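Local coordinates for KLLA0C04147p (PDB 5H2D), which is the sterol-binding domain of the yeast oxysterol-binding-protein relative Osh1, holds ergosterol in a pocket, and probably takes part in moving sterols between membranes, at residues 127-132 with 352-357; 120-125 with 142-147; 67-72 with 361-366. One frame throughout, in Å; residues are numbered along the deposited sequence.

Interaction 1. Residues 127-132 with 352-357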
loop_
_atom_site.group_PDB
_atom_site.type_symbol
_atom_site.label_atom_id
_atom_site.label_comp_id
_atom_site.label_asym_id
_atom_site.label_seq_id
_atom_site.Cartn_x
_atom_site.Cartn_y
_atom_site.Cartn_z
ATOM N N GLU A 127 10.366 -9.128 -9.609
ATOM C CA GLU A 127 9.072 -8.718 -10.131
ATOM C C GLU A 127 8.867 -7.230 -9.869
ATOM O O GLU A 127 9.326 -6.688 -8.860
ATOM C CB GLU A 127 7.959 -9.535 -9.473
ATOM C CG GLU A 127 6.584 -9.363 -10.131
ATOM C CD GLU A 127 5.519 -10.336 -9.628
ATOM O OE1 GLU A 127 4.317 -10.004 -9.741
ATOM O OE2 GLU A 127 5.863 -11.433 -9.149
ATOM N N THR A 128 8.209 -6.552 -10.805
ATOM C CA THR A 128 7.934 -5.135 -10.672
ATOM C C THR A 128 6.449 -4.875 -10.868
ATOM O O THR A 128 5.718 -5.704 -11.403
ATOM C CB THR A 128 8.725 -4.300 -11.690
ATOM O OG1 THR A 128 8.408 -4.755 -13.020
ATOM C CG2 THR A 128 10.218 -4.454 -11.468
ATOM N N PHE A 129 6.006 -3.703 -10.424
ATOM C CA PHE A 129 4.647 -3.289 -10.734
ATOM C C PHE A 129 4.620 -1.772 -10.842
ATOM O O PHE A 129 5.091 -1.070 -9.945
ATOM C CB PHE A 129 3.633 -3.792 -9.684
ATOM C CG PHE A 129 2.222 -3.261 -9.901
ATOM C CD1 PHE A 129 1.490 -3.647 -11.016
ATOM C CD2 PHE A 129 1.640 -2.374 -9.002
ATOM C CE1 PHE A 129 0.217 -3.147 -11.234
ATOM C CE2 PHE A 129 0.357 -1.881 -9.216
ATOM C CZ PHE A 129 -0.349 -2.271 -10.336
ATOM N N GLU A 130 4.096 -1.275 -11.956
ATOM C CA GLU A 130 3.920 0.155 -12.156
ATOM C C GLU A 130 2.440 0.487 -12.221
ATOM O O GLU A 130 1.617 -0.346 -12.617
ATOM C CB GLU A 130 4.591 0.616 -13.446
ATOM C CG GLU A 130 4.046 -0.089 -14.675
ATOM C CD GLU A 130 4.348 0.680 -15.961
ATOM O OE1 GLU A 130 3.445 1.413 -16.419
ATOM O OE2 GLU A 130 5.493 0.558 -16.470
ATOM N N TYR A 131 2.102 1.710 -11.822
ATOM C CA TYR A 131 0.716 2.171 -11.895
ATOM C C TYR A 131 0.728 3.692 -11.878
ATOM O O TYR A 131 1.134 4.302 -10.881
ATOM C CB TYR A 131 -0.099 1.605 -10.732
ATOM C CG TYR A 131 -1.573 1.944 -10.676
ATOM C CD1 TYR A 131 -2.496 1.222 -11.427
ATOM C CD2 TYR A 131 -2.047 2.932 -9.817
ATOM C CE1 TYR A 131 -3.856 1.501 -11.352
ATOM C CE2 TYR A 131 -3.409 3.215 -9.727
ATOM C CZ TYR A 131 -4.300 2.498 -10.495
ATOM O OH TYR A 131 -5.639 2.771 -10.399
ATOM N N SER A 132 0.299 4.305 -12.978
ATOM C CA SER A 132 0.200 5.754 -13.042
ATOM C C SER A 132 -1.252 6.152 -13.236
ATOM O O SER A 132 -2.046 5.416 -13.832
ATOM C CB SER A 132 1.058 6.316 -14.176
ATOM O OG SER A 132 2.427 6.024 -13.958
ATOM N N ASP A 352 6.645 -6.970 -15.176
ATOM C CA ASP A 352 5.468 -6.365 -14.556
ATOM C C ASP A 352 4.449 -7.425 -14.152
ATOM O O ASP A 352 4.182 -8.374 -14.896
ATOM C CB ASP A 352 4.802 -5.346 -15.484
ATOM C CG ASP A 352 3.728 -4.535 -14.763
ATOM O OD1 ASP A 352 4.094 -3.547 -14.082
ATOM O OD2 ASP A 352 2.533 -4.900 -14.851
ATOM N N THR A 353 3.859 -7.236 -12.962
ATOM C CA THR A 353 2.872 -8.170 -12.420
ATOM C C THR A 353 1.721 -8.462 -13.380
ATOM O O THR A 353 1.190 -9.581 -13.382
ATOM C CB THR A 353 2.315 -7.614 -11.103
ATOM O OG1 THR A 353 3.404 -7.410 -10.191
ATOM C CG2 THR A 353 1.264 -8.583 -10.484
ATOM N N ARG A 354 1.313 -7.482 -14.201
ATOM C CA ARG A 354 0.223 -7.744 -15.145
ATOM C C ARG A 354 0.553 -8.900 -16.082
ATOM O O ARG A 354 -0.358 -9.560 -16.595
ATOM C CB ARG A 354 -0.090 -6.494 -15.962
ATOM C CG ARG A 354 -0.712 -5.387 -15.149
ATOM C CD ARG A 354 -0.729 -4.127 -15.979
ATOM N NE ARG A 354 -1.171 -2.958 -15.232
ATOM C CZ ARG A 354 -0.352 -2.173 -14.550
ATOM N NH1 ARG A 354 0.940 -2.456 -14.500
ATOM N NH2 ARG A 354 -0.818 -1.101 -13.932
ATOM N N LEU A 355 1.834 -9.164 -16.308
ATOM C CA LEU A 355 2.255 -10.239 -17.199
ATOM C C LEU A 355 2.479 -11.550 -16.473
ATOM O O LEU A 355 2.842 -12.545 -17.118
ATOM C CB LEU A 355 3.543 -9.847 -17.929
ATOM C CG LEU A 355 3.442 -8.527 -18.679
ATOM C CD1 LEU A 355 4.770 -8.126 -19.307
ATOM C CD2 LEU A 355 2.343 -8.610 -19.732
ATOM N N ARG A 356 2.291 -11.578 -15.158
ATOM C CA ARG A 356 2.559 -12.791 -14.394
ATOM C C ARG A 356 1.504 -13.852 -14.692
ATOM O O ARG A 356 0.316 -13.618 -14.445
ATOM C CB ARG A 356 2.625 -12.474 -12.900
ATOM C CG ARG A 356 3.073 -13.677 -12.141
ATOM C CD ARG A 356 3.242 -13.454 -10.656
ATOM N NE ARG A 356 3.447 -14.765 -10.061
ATOM C CZ ARG A 356 4.001 -14.994 -8.877
ATOM N NH1 ARG A 356 4.448 -13.990 -8.129
ATOM N NH2 ARG A 356 4.115 -16.249 -8.455
ATOM N N PRO A 357 1.884 -15.022 -15.225
ATOM C CA PRO A 357 0.892 -15.918 -15.839
ATOM C C PRO A 357 0.083 -16.752 -14.864
ATOM O O PRO A 357 -1.074 -17.078 -15.168
ATOM C CB PRO A 357 1.753 -16.814 -16.748
ATOM C CG PRO A 357 3.105 -16.805 -16.140
ATOM C CD PRO A 357 3.263 -15.398 -15.574
HETATM O O HOH W 1 6.710 -2.830 -13.936
#

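Interaction 2. Residues 120-125 with 142-147. With SO4 (sulfate ion), chain F.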
loop_
_atom_site.group_PDB
_atom_site.type_symbol
_atom_site.label_atom_id
_atom_site.label_comp_id
_atom_site.label_asym_id
_atom_site.label_seq_id
_atom_site.Cartn_x
_atom_site.Cartn_y
_atom_site.Cartn_z
ATOM N N PRO A 120 -2.362 -12.909 -0.856
ATOM C CA PRO A 120 -1.944 -12.398 -2.171
ATOM C C PRO A 120 -0.727 -13.159 -2.669
ATOM O O PRO A 120 -0.040 -13.848 -1.910
ATOM C CB PRO A 120 -1.579 -10.935 -1.906
ATOM C CG PRO A 120 -2.162 -10.609 -0.532
ATOM C CD PRO A 120 -2.092 -11.940 0.217
ATOM N N PHE A 121 -0.427 -12.988 -3.956
ATOM C CA PHE A 121 0.744 -13.659 -4.508
ATOM C C PHE A 121 2.025 -13.135 -3.869
ATOM O O PHE A 121 2.197 -11.929 -3.642
ATOM C CB PHE A 121 0.811 -13.484 -6.029
ATOM C CG PHE A 121 0.038 -14.522 -6.782
ATOM C CD1 PHE A 121 -1.349 -14.461 -6.838
ATOM C CD2 PHE A 121 0.694 -15.556 -7.434
ATOM C CE1 PHE A 121 -2.077 -15.432 -7.536
ATOM C CE2 PHE A 121 -0.029 -16.527 -8.128
ATOM C CZ PHE A 121 -1.405 -16.472 -8.175
ATOM N N ASN A 122 2.935 -14.053 -3.586
ATOM C CA ASN A 122 4.269 -13.716 -3.142
ATOM C C ASN A 122 5.065 -13.318 -4.385
ATOM O O ASN A 122 5.289 -14.163 -5.262
ATOM C CB ASN A 122 4.867 -14.932 -2.422
ATOM C CG ASN A 122 6.178 -14.628 -1.727
ATOM O OD1 ASN A 122 6.526 -13.476 -1.510
ATOM N ND2 ASN A 122 6.909 -15.679 -1.366
ATOM N N PRO A 123 5.473 -12.054 -4.528
ATOM C CA PRO A 123 6.093 -11.626 -5.788
ATOM C C PRO A 123 7.406 -12.352 -6.028
ATOM O O PRO A 123 8.147 -12.661 -5.090
ATOM C CB PRO A 123 6.309 -10.121 -5.593
ATOM C CG PRO A 123 5.367 -9.734 -4.475
ATOM C CD PRO A 123 5.381 -10.943 -3.561
ATOM N N LEU A 124 7.678 -12.642 -7.299
ATOM C CA LEU A 124 8.970 -13.228 -7.637
ATOM C C LEU A 124 10.077 -12.211 -7.396
ATOM O O LEU A 124 9.864 -10.996 -7.457
ATOM C CB LEU A 124 8.989 -13.691 -9.094
ATOM C CG LEU A 124 7.903 -14.694 -9.481
ATOM C CD1 LEU A 124 8.045 -15.061 -10.947
ATOM C CD2 LEU A 124 7.960 -15.953 -8.627
ATOM N N LEU A 125 11.276 -12.715 -7.105
ATOM C CA LEU A 125 12.423 -11.824 -6.985
ATOM C C LEU A 125 12.634 -11.081 -8.303
ATOM O O LEU A 125 12.766 -11.705 -9.360
ATOM C CB LEU A 125 13.667 -12.626 -6.603
ATOM C CG LEU A 125 14.935 -11.796 -6.366
ATOM C CD1 LEU A 125 14.787 -10.795 -5.207
ATOM C CD2 LEU A 125 16.105 -12.752 -6.122
ATOM N N THR A 142 7.098 -0.168 -7.966
ATOM C CA THR A 142 7.613 -1.028 -6.908
ATOM C C THR A 142 8.371 -2.195 -7.531
ATOM O O THR A 142 8.036 -2.663 -8.627
ATOM C CB THR A 142 6.472 -1.526 -5.987
ATOM O OG1 THR A 142 7.008 -2.331 -4.936
ATOM C CG2 THR A 142 5.462 -2.363 -6.769
ATOM N N GLU A 143 9.414 -2.645 -6.825
ATOM C CA GLU A 143 10.208 -3.807 -7.211
ATOM C C GLU A 143 10.304 -4.750 -6.022
ATOM O O GLU A 143 10.492 -4.306 -4.885
ATOM C CB GLU A 143 11.627 -3.415 -7.658
ATOM C CG GLU A 143 12.524 -4.604 -8.002
ATOM C CD GLU A 143 13.919 -4.189 -8.489
ATOM O OE1 GLU A 143 14.680 -5.072 -8.922
ATOM O OE2 GLU A 143 14.244 -2.989 -8.443
ATOM N N GLN A 144 10.193 -6.053 -6.285
ATOM C CA GLN A 144 10.456 -7.051 -5.245
ATOM C C GLN A 144 11.974 -7.161 -5.115
ATOM O O GLN A 144 12.643 -7.740 -5.975
ATOM C CB GLN A 144 9.798 -8.381 -5.599
ATOM C CG GLN A 144 9.792 -9.380 -4.433
ATOM C CD GLN A 144 8.823 -9.000 -3.327
ATOM O OE1 GLN A 144 8.171 -7.952 -3.368
ATOM N NE2 GLN A 144 8.730 -9.871 -2.307
ATOM N N VAL A 145 12.523 -6.572 -4.039
ATOM C CA VAL A 145 13.976 -6.489 -3.853
ATOM C C VAL A 145 14.559 -7.668 -3.083
ATOM O O VAL A 145 15.789 -7.863 -3.102
ATOM C CB VAL A 145 14.341 -5.155 -3.167
ATOM C CG1 VAL A 145 14.014 -3.993 -4.090
ATOM C CG2 VAL A 145 13.600 -4.996 -1.848
ATOM N N SER A 146 13.721 -8.481 -2.422
ATOM C CA SER A 146 14.167 -9.666 -1.704
ATOM C C SER A 146 13.058 -10.711 -1.736
ATOM O O SER A 146 11.865 -10.373 -1.762
ATOM C CB SER A 146 14.540 -9.337 -0.245
ATOM O OG SER A 146 15.043 -10.482 0.448
ATOM N N HIS A 147 13.462 -11.980 -1.767
ATOM C CA HIS A 147 12.545 -13.111 -1.680
ATOM C C HIS A 147 12.674 -13.860 -0.363
ATOM O O HIS A 147 11.662 -14.285 0.201
ATOM C CB HIS A 147 12.786 -14.064 -2.862
ATOM C CG HIS A 147 11.975 -15.327 -2.819
ATOM N ND1 HIS A 147 10.593 -15.337 -2.815
ATOM C CD2 HIS A 147 12.355 -16.627 -2.801
ATOM C CE1 HIS A 147 10.162 -16.587 -2.782
ATOM N NE2 HIS A 147 11.213 -17.390 -2.776
HETATM S S SO4 F . 12.261 -21.031 -2.432
HETATM O O1 SO4 F . 11.894 -22.167 -3.275
HETATM O O2 SO4 F . 11.762 -19.793 -3.015
HETATM O O3 SO4 F . 11.626 -21.187 -1.123
HETATM O O4 SO4 F . 13.716 -20.981 -2.282
HETATM O O HOH W 2 9.059 -13.005 -2.598
HETATM O O HOH W 3 9.349 -15.803 0.369
#

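Interaction 3. Residues 67-72 with 361-366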
loop_
_atom_site.group_PDB
_atom_site.type_symbol
_atom_site.label_atom_id
_atom_site.label_comp_id
_atom_site.label_asym_id
_atom_site.label_seq_id
_atom_site.Cartn_x
_atom_site.Cartn_y
_atom_site.Cartn_z
ATOM N N ASN A 67 -6.497 -17.951 -1.560
ATOM C CA ASN A 67 -5.600 -17.152 -2.385
ATOM C C ASN A 67 -6.386 -16.016 -3.026
ATOM O O ASN A 67 -7.595 -16.115 -3.249
ATOM C CB ASN A 67 -4.957 -17.988 -3.496
ATOM C CG ASN A 67 -3.964 -19.015 -2.989
ATOM O OD1 ASN A 67 -3.748 -20.033 -3.639
ATOM N ND2 ASN A 67 -3.339 -18.746 -1.859
ATOM N N GLU A 68 -5.678 -14.930 -3.358
ATOM C CA GLU A 68 -6.272 -13.810 -4.069
ATOM C C GLU A 68 -5.415 -13.483 -5.288
ATOM O O GLU A 68 -4.193 -13.458 -5.173
ATOM C CB GLU A 68 -6.348 -12.583 -3.139
ATOM C CG GLU A 68 -7.023 -11.379 -3.740
ATOM C CD GLU A 68 -7.030 -10.211 -2.770
ATOM O OE1 GLU A 68 -6.160 -9.321 -2.876
ATOM O OE2 GLU A 68 -7.910 -10.185 -1.897
ATOM N N PRO A 69 -6.021 -13.187 -6.453
ATOM C CA PRO A 69 -5.222 -12.916 -7.661
ATOM C C PRO A 69 -4.693 -11.498 -7.722
ATOM O O PRO A 69 -4.750 -10.836 -8.760
ATOM C CB PRO A 69 -6.216 -13.173 -8.798
ATOM C CG PRO A 69 -7.518 -12.740 -8.195
ATOM C CD PRO A 69 -7.463 -13.225 -6.759
ATOM N N THR A 70 -4.165 -11.013 -6.612
ATOM C CA THR A 70 -3.408 -9.778 -6.595
ATOM C C THR A 70 -2.030 -10.114 -6.063
ATOM O O THR A 70 -1.851 -11.123 -5.391
ATOM C CB THR A 70 -4.037 -8.720 -5.689
ATOM O OG1 THR A 70 -4.013 -9.199 -4.335
ATOM C CG2 THR A 70 -5.486 -8.435 -6.111
ATOM N N SER A 71 -1.061 -9.261 -6.355
ATOM C CA SER A 71 0.284 -9.414 -5.816
ATOM C C SER A 71 0.436 -8.604 -4.533
ATOM O O SER A 71 -0.250 -7.602 -4.329
ATOM C CB SER A 71 1.316 -8.942 -6.848
ATOM O OG SER A 71 2.653 -9.080 -6.380
ATOM N N LEU A 72 1.347 -9.042 -3.653
ATOM C CA LEU A 72 1.745 -8.147 -2.568
ATOM C C LEU A 72 2.131 -6.767 -3.112
ATOM O O LEU A 72 1.845 -5.737 -2.484
ATOM C CB LEU A 72 2.893 -8.764 -1.759
ATOM C CG LEU A 72 2.708 -8.865 -0.239
ATOM C CD1 LEU A 72 2.599 -7.494 0.386
ATOM C CD2 LEU A 72 1.488 -9.715 0.092
ATOM N N ALA A 361 -3.972 -16.394 -14.701
ATOM C CA ALA A 361 -4.876 -17.538 -14.758
ATOM C C ALA A 361 -5.835 -17.530 -13.580
ATOM O O ALA A 361 -7.041 -17.755 -13.746
ATOM C CB ALA A 361 -4.084 -18.842 -14.789
ATOM N N MET A 362 -5.323 -17.263 -12.377
ATOM C CA MET A 362 -6.194 -17.289 -11.209
ATOM C C MET A 362 -7.258 -16.208 -11.313
ATOM O O MET A 362 -8.430 -16.447 -10.993
ATOM C CB MET A 362 -5.394 -17.116 -9.923
ATOM C CG MET A 362 -6.288 -17.247 -8.704
ATOM S SD MET A 362 -5.415 -16.924 -7.162
ATOM C CE MET A 362 -4.384 -18.381 -7.048
ATOM N N GLU A 363 -6.874 -15.020 -11.782
ATOM C CA GLU A 363 -7.847 -13.941 -11.904
ATOM C C GLU A 363 -8.977 -14.321 -12.843
ATOM O O GLU A 363 -10.118 -13.873 -12.662
ATOM C CB GLU A 363 -7.161 -12.669 -12.397
ATOM C CG GLU A 363 -8.033 -11.435 -12.276
ATOM C CD GLU A 363 -7.471 -10.253 -13.037
ATOM O OE1 GLU A 363 -7.866 -10.056 -14.208
ATOM O OE2 GLU A 363 -6.631 -9.517 -12.469
ATOM N N GLU A 364 -8.680 -15.139 -13.845
ATOM C CA GLU A 364 -9.664 -15.570 -14.828
ATOM C C GLU A 364 -10.355 -16.859 -14.422
ATOM O O GLU A 364 -11.117 -17.422 -15.220
ATOM C CB GLU A 364 -8.989 -15.712 -16.193
ATOM C CG GLU A 364 -8.471 -14.354 -16.693
ATOM C CD GLU A 364 -7.875 -14.385 -18.088
ATOM O OE1 GLU A 364 -7.668 -15.480 -18.640
ATOM O OE2 GLU A 364 -7.593 -13.298 -18.627
ATOM N N GLY A 365 -10.110 -17.336 -13.204
ATOM C CA GLY A 365 -10.787 -18.518 -12.707
ATOM C C GLY A 365 -10.243 -19.836 -13.206
ATOM O O GLY A 365 -10.912 -20.865 -13.062
ATOM N N ARG A 366 -9.041 -19.843 -13.778
ATOM C CA ARG A 366 -8.431 -21.061 -14.309
ATOM C C ARG A 366 -7.417 -21.554 -13.286
ATOM O O ARG A 366 -6.214 -21.324 -13.393
ATOM C CB ARG A 366 -7.809 -20.794 -15.672
ATOM C CG ARG A 366 -8.860 -20.461 -16.708
ATOM C CD ARG A 366 -8.333 -20.658 -18.104
ATOM N NE ARG A 366 -7.147 -19.850 -18.319
ATOM C CZ ARG A 366 -7.179 -18.561 -18.626
ATOM N NH1 ARG A 366 -8.344 -17.936 -18.764
ATOM N NH2 ARG A 366 -6.044 -17.898 -18.803
HETATM O O HOH W 4 -6.643 -8.872 -9.778
#

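Interaction 1. Residues 127-132 with 352-357
E127 reaches across to T353 and R356 with its whole side chain. CB points at 352-357, and with CG anti to the backbone N (chi1 -170°) the extended chain runs straight into the turn. CG and CD pass beside T353 OG1, then the carboxylate divides its work. OE1 lies 2.8 Å from T353 OG1 and also brushes its CB and CG2; OE2 makes a salt bridge to R356 NH1, weak as a hydrogen bond at 3.1 Å, and also accepts from the backbone N of L124. R356 has a second acidic partner in D358. T353 OG1 also lies 3.1 Å from T128 O, so its one proton has two possible acceptors.

The backbones meet at a single bridge between T128 and D352, where T353 N donates to T128 O (2.9 Å). Two residues along the strand, E130 N donates to D352 OD1 (3.1 Å), and a water ties that same oxygen to T128 OG1, which also bonds T351.

R354 closes the other end. NH1 and NH2 both grip E130 O, each at 2.9 Å, with the carbonyl oxygen close to the guanidinium plane, while NH1 also bonds D352 OD2 (2.9 Å). F129 CE1 sits over one guanidinium face, the two planes tilted by 26°; Y131 CD1 meets NH2 at the edge. These bonds fix the rotation of the buried arginine. The E130 carboxylate turns elsewhere, to Y419, R423 and Y25.

The bond from R354 N to D352 OD2, on the opposite face of the carboxylate from NH1, makes an Asx turn, here leading a short 3-10 segment against strand 128-133, at the start of the run of antiparallel strands that curls into the beta-barrel of the oxysterol-binding fold.

Interaction 2. Residues 120-125 with 142-147
L125 and Q144 bring the two backbones together, 5.4 Å between their CA atoms, where the loop after strand 119-121 passes strand 138-146. No direct hydrogen bond joins the segments. E143 to H147 begin the EQVSHHPP signature of the oxysterol-binding family, and V145 and S146 form a classic beta bulge opposite I151.

Q144 does most of the packing. Its chain bends at chi2 (72°), which brings the amide against the P123 ring: OE1 lies 3.5 Å from P123 CG, and NE2 comes alongside P123 CD. OE1 is held by S152 OG. Lower down, Q144 CB presses on L124 O. L125 reaches the bulge with its CD1 branch, which touches V145 O and S146 CA, while its CB meets the CB of H147.

Water bridges the polar side. One molecule lies in the plane of the H147 ring, 2.8 Å from ND1, donates to N122 OD1 and P123 O, and accepts from Q144 NE2. At another point of the H147 ring edge, NE2 meets a sulfate, probably from the crystallisation liquor, at a doubtfully short distance; H148 binds the same ion. In relatives such as Osh4 the equivalent histidine pair contacts the phosphate of phosphatidylinositol 4-phosphate; the sulfate here is consistent with a similar anion site. A second water accepts from N122 ND2 at 3.0 Å and donates to H147 O at 2.8 Å.

Interaction 3. Residues 67-72 with 361-366
P69 and E363 mark the closest backbone approach, with CA atoms 5.1 Å apart. P69 is the centre of an inverse gamma turn at the corner the chain turns at P69 and T70. The facing segment holds the end of helix 357-363 and the loop beyond it; a Schellman motif with G365 at C-prime closes the helix: R366 N bonds A361 O, and G365 N bonds M362 O.

The contact is apolar packing. M362 leaves the helix with CG anti to its own backbone N (chi1 -176°) and 4.1 Å from P69 CB. SD then lies beside P69 N, and a bend at chi3 carries CE to N67 CB at 3.6 Å. P69 CB also rests on the helix backbone, 3.6 Å from E363 N, and touches E363 CB. The E363 carboxylate turns to R30, R360 and N338. On the far side of the corner, T70 OG1 donates to the anti lone pair of E68 OE1 (2.6 Å), an oxygen that also pairs with R116 and R75.

The methionine is thus wedged between the corner, F121 of strand 119-121, and Y367 and A370 of helix 367-390, while beyond the corner S71 caps helix 72-77.

In the fold
The three contacts adjoin one another. Interactions 1 and 2, with centres about 11 Å apart, share the pairing of neighbouring strands 128-133 and 138-146: E127 O is 2.8 Å from Q144 N, and F129 N 2.9 Å from T142 O. Interactions 2 and 3 (centres about 15 Å apart) join through F121, whose N lies 2.8 Å from T70 O and whose O lies 3.0 Å from L72 N. Between interactions 1 and 3, T353 CG2 packs on S71 CB. Ergosterol touches P120 and L72, so segments 120-125 and 67-72 reach the pocket wall through residues outside the contacts themselves, whereas the F129 side chain stands about 12 Å from the sterol.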